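Side-chain contact in capsid protein (Infectious hypodermal and hematopoietic necrosis virus, PDB 3N7X), which forms the icosahedral capsid of this shrimp densovirus, sixty copies building a shell of the parvovirus type with a beta-barrel core: residues Y109-H114 against G223-T228. Residues are numbered along the deposited sequence; the frame is centred on the assembly and turned at random.
Sequences YGWKVH and GEIPTT
W111 opens the long strand 111-131 and faces the extended loop at G223 and I225, which follows the short strand 220-221. G110 leaves helix 97-109 with positive phi (105°), a turn that suits glycine, and G223 also has positive phi. A backbone hydrogen bond joins W111 to Y221, just before the loop. The two segments are linked through the indole of W111. W111 NE1 donates to G223 O at 3.2 Å, with an N-H...O angle of 153°. The donor lies in the carbonyl plane, while the oxygen sits at the ring edge, tilted 18° from the ring plane. The indole nitrogen, on a buried residue, is thus paired with a main-chain oxygen. Further along the ring, W111 CZ2 meets I225 CD1 at 4.1 Å, an oblique apolar touch. CG1 of I225 stands anti to the carbonyl carbon, and its terminal methyl reaches back to the indole. M106 of helix 97-109 packs on both W111 and I225. The hydroxyls of Y99 and Y84 hydrogen-bond to I225 N and I225 O. The contact ties the loop that follows strand 220-221 to a strand of the antiparallel beta-barrel, the core fold of parvovirus capsid proteins.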
ATOM      1  N   TYR A 109      57.825 -38.118  69.903  1.00 21.59           N
ATOM      2  CA  TYR A 109      56.669 -38.232  69.032  1.00 21.65           C
ATOM      3  C   TYR A 109      56.875 -38.080  67.535  1.00 21.47           C
ATOM      4  O   TYR A 109      55.967 -38.364  66.761  1.00 20.72           O
ATOM      5  CB  TYR A 109      55.589 -37.283  69.543  1.00 22.45           C
ATOM      6  CG  TYR A 109      55.182 -37.646  70.955  1.00 24.84           C
ATOM      7  CD1 TYR A 109      54.393 -38.772  71.202  1.00 23.94           C
ATOM      8  CD2 TYR A 109      55.654 -36.919  72.053  1.00 24.73           C
ATOM      9  CE1 TYR A 109      54.089 -39.170  72.502  1.00 23.91           C
ATOM     10  CE2 TYR A 109      55.356 -37.317  73.363  1.00 24.13           C
ATOM     11  CZ  TYR A 109      54.574 -38.443  73.575  1.00 23.67           C
ATOM     12  OH  TYR A 109      54.282 -38.862  74.853  1.00 24.60           O
ATOM     13  N   GLY A 110      58.055 -37.637  67.117  1.00 21.07           N
ATOM     14  CA  GLY A 110      58.302 -37.527  65.690  1.00 21.92           C
ATOM     15  C   GLY A 110      58.288 -36.154  65.052  1.00 21.48           C
ATOM     16  O   GLY A 110      57.666 -35.212  65.555  1.00 21.11           O
ATOM     17  N   TRP A 111      58.967 -36.057  63.914  1.00 19.79           N
ATOM     18  CA  TRP A 111      59.071 -34.803  63.189  1.00 20.78           C
ATOM     19  C   TRP A 111      59.309 -35.016  61.694  1.00 21.59           C
ATOM     20  O   TRP A 111      59.611 -36.127  61.250  1.00 19.90           O
ATOM     21  CB  TRP A 111      60.222 -33.978  63.768  1.00 20.89           C
ATOM     22  CG  TRP A 111      61.486 -34.779  63.931  1.00 20.68           C
ATOM     23  CD1 TRP A 111      61.917 -35.408  65.063  1.00 20.52           C
ATOM     24  CD2 TRP A 111      62.459 -35.070  62.915  1.00 20.09           C
ATOM     25  NE1 TRP A 111      63.096 -36.074  64.819  1.00 20.63           N
ATOM     26  CE2 TRP A 111      63.452 -35.883  63.509  1.00 20.13           C
ATOM     27  CE3 TRP A 111      62.587 -34.726  61.562  1.00 19.54           C
ATOM     28  CZ2 TRP A 111      64.565 -36.356  62.796  1.00 20.05           C
ATOM     29  CZ3 TRP A 111      63.693 -35.197  60.850  1.00 20.03           C
ATOM     30  CH2 TRP A 111      64.668 -36.004  61.472  1.00 19.54           C
ATOM     31  N   LYS A 112      59.168 -33.931  60.935  1.00 22.24           N
ATOM     32  CA  LYS A 112      59.378 -33.923  59.488  1.00 22.82           C
ATOM     33  C   LYS A 112      60.057 -32.616  59.150  1.00 23.23           C
ATOM     34  O   LYS A 112      59.876 -31.619  59.852  1.00 23.87           O
ATOM     35  CB  LYS A 112      58.064 -33.891  58.706  1.00 23.54           C
ATOM     36  CG  LYS A 112      57.184 -35.086  58.790  1.00 26.54           C
ATOM     37  CD  LYS A 112      55.934 -34.835  57.966  1.00 25.23           C
ATOM     38  CE  LYS A 112      55.014 -36.033  58.024  1.00 26.09           C
ATOM     39  NZ  LYS A 112      53.776 -35.804  57.246  1.00 29.52           N
ATOM     40  N   VAL A 113      60.820 -32.618  58.066  1.00 22.45           N
ATOM     41  CA  VAL A 113      61.450 -31.402  57.588  1.00 22.08           C
ATOM     42  C   VAL A 113      60.813 -31.178  56.226  1.00 23.45           C
ATOM     43  O   VAL A 113      60.896 -32.029  55.337  1.00 24.28           O
ATOM     44  CB  VAL A 113      62.965 -31.548  57.412  1.00 21.66           C
ATOM     45  CG1 VAL A 113      63.530 -30.274  56.797  1.00 21.08           C
ATOM     46  CG2 VAL A 113      63.617 -31.809  58.754  1.00 21.02           C
ATOM     47  N   HIS A 114      60.147 -30.042  56.071  1.00 24.38           N
ATOM     48  CA  HIS A 114      59.490 -29.721  54.817  1.00 24.98           C
ATOM     49  C   HIS A 114      60.450 -29.102  53.826  1.00 25.75           C
ATOM     50  O   HIS A 114      60.712 -29.658  52.764  1.00 28.43           O
ATOM     51  CB  HIS A 114      58.324 -28.767  55.068  1.00 24.08           C
ATOM     52  CG  HIS A 114      57.155 -29.418  55.736  1.00 26.55           C
ATOM     53  ND1 HIS A 114      56.310 -30.284  55.074  1.00 26.83           N
ATOM     54  CD2 HIS A 114      56.726 -29.385  57.020  1.00 27.52           C
ATOM     55  CE1 HIS A 114      55.414 -30.757  55.922  1.00 26.35           C
ATOM     56  NE2 HIS A 114      55.644 -30.228  57.109  1.00 26.92           N
ATOM     57  N   GLY A 223      63.823 -39.355  67.407  1.00 26.84           N
ATOM     58  CA  GLY A 223      65.170 -39.120  67.895  1.00 27.07           C
ATOM     59  C   GLY A 223      65.600 -37.670  67.893  1.00 29.22           C
ATOM     60  O   GLY A 223      65.002 -36.832  67.218  1.00 29.44           O
ATOM     61  N   GLU A 224      66.643 -37.370  68.659  1.00 30.47           N
ATOM     62  CA  GLU A 224      67.169 -36.013  68.732  1.00 31.17           C
ATOM     63  C   GLU A 224      68.185 -35.835  67.613  1.00 30.40           C
ATOM     64  O   GLU A 224      68.525 -36.786  66.909  1.00 29.30           O
ATOM     65  CB  GLU A 224      67.901 -35.772  70.054  1.00 32.88           C
ATOM     66  CG  GLU A 224      67.239 -36.323  71.298  1.00 38.65           C
ATOM     67  CD  GLU A 224      68.051 -36.019  72.555  1.00 42.54           C
ATOM     68  OE1 GLU A 224      69.299 -36.125  72.498  1.00 43.95           O
ATOM     69  OE2 GLU A 224      67.445 -35.683  73.598  1.00 44.24           O
ATOM     70  N   ILE A 225      68.660 -34.607  67.453  1.00 29.58           N
ATOM     71  CA  ILE A 225      69.686 -34.314  66.467  1.00 29.65           C
ATOM     72  C   ILE A 225      70.891 -33.981  67.339  1.00 29.75           C
ATOM     73  O   ILE A 225      71.044 -32.855  67.815  1.00 29.25           O
ATOM     74  CB  ILE A 225      69.304 -33.117  65.561  1.00 29.17           C
ATOM     75  CG1 ILE A 225      68.259 -33.551  64.526  1.00 28.05           C
ATOM     76  CG2 ILE A 225      70.533 -32.615  64.808  1.00 28.15           C
ATOM     77  CD1 ILE A 225      66.945 -33.960  65.101  1.00 27.23           C
ATOM     78  N   PRO A 226      71.756 -34.979  67.573  1.00 30.70           N
ATOM     79  CA  PRO A 226      72.962 -34.864  68.393  1.00 31.08           C
ATOM     80  C   PRO A 226      74.016 -33.903  67.882  1.00 31.34           C
ATOM     81  O   PRO A 226      73.929 -33.366  66.782  1.00 31.34           O
ATOM     82  CB  PRO A 226      73.473 -36.296  68.442  1.00 30.49           C
ATOM     83  CG  PRO A 226      73.159 -36.772  67.065  1.00 33.12           C
ATOM     84  CD  PRO A 226      71.735 -36.277  66.875  1.00 32.25           C
ATOM     85  N   THR A 227      75.030 -33.714  68.707  1.00 32.24           N
ATOM     86  CA  THR A 227      76.126 -32.825  68.403  1.00 33.04           C
ATOM     87  C   THR A 227      77.289 -33.639  67.847  1.00 33.26           C
ATOM     88  O   THR A 227      78.273 -33.095  67.348  1.00 32.62           O
ATOM     89  CB  THR A 227      76.574 -32.124  69.686  1.00 33.48           C
ATOM     90  OG1 THR A 227      77.536 -31.122  69.366  1.00 39.25           O
ATOM     91  CG2 THR A 227      77.209 -33.128  70.646  1.00 33.11           C
ATOM     92  N   THR A 228      77.147 -34.955  67.927  1.00 34.17           N
ATOM     93  CA  THR A 228      78.185 -35.883  67.502  1.00 35.47           C
ATOM     94  C   THR A 228      78.160 -36.331  66.044  1.00 36.63           C
ATOM     95  O   THR A 228      79.208 -36.607  65.459  1.00 38.65           O
ATOM     96  CB  THR A 228      78.128 -37.135  68.368  1.00 35.59           C
ATOM     97  OG1 THR A 228      76.913 -37.844  68.087  1.00 36.44           O
ATOM     98  CG2 THR A 228      78.141 -36.753  69.845  1.00 36.64           C
TER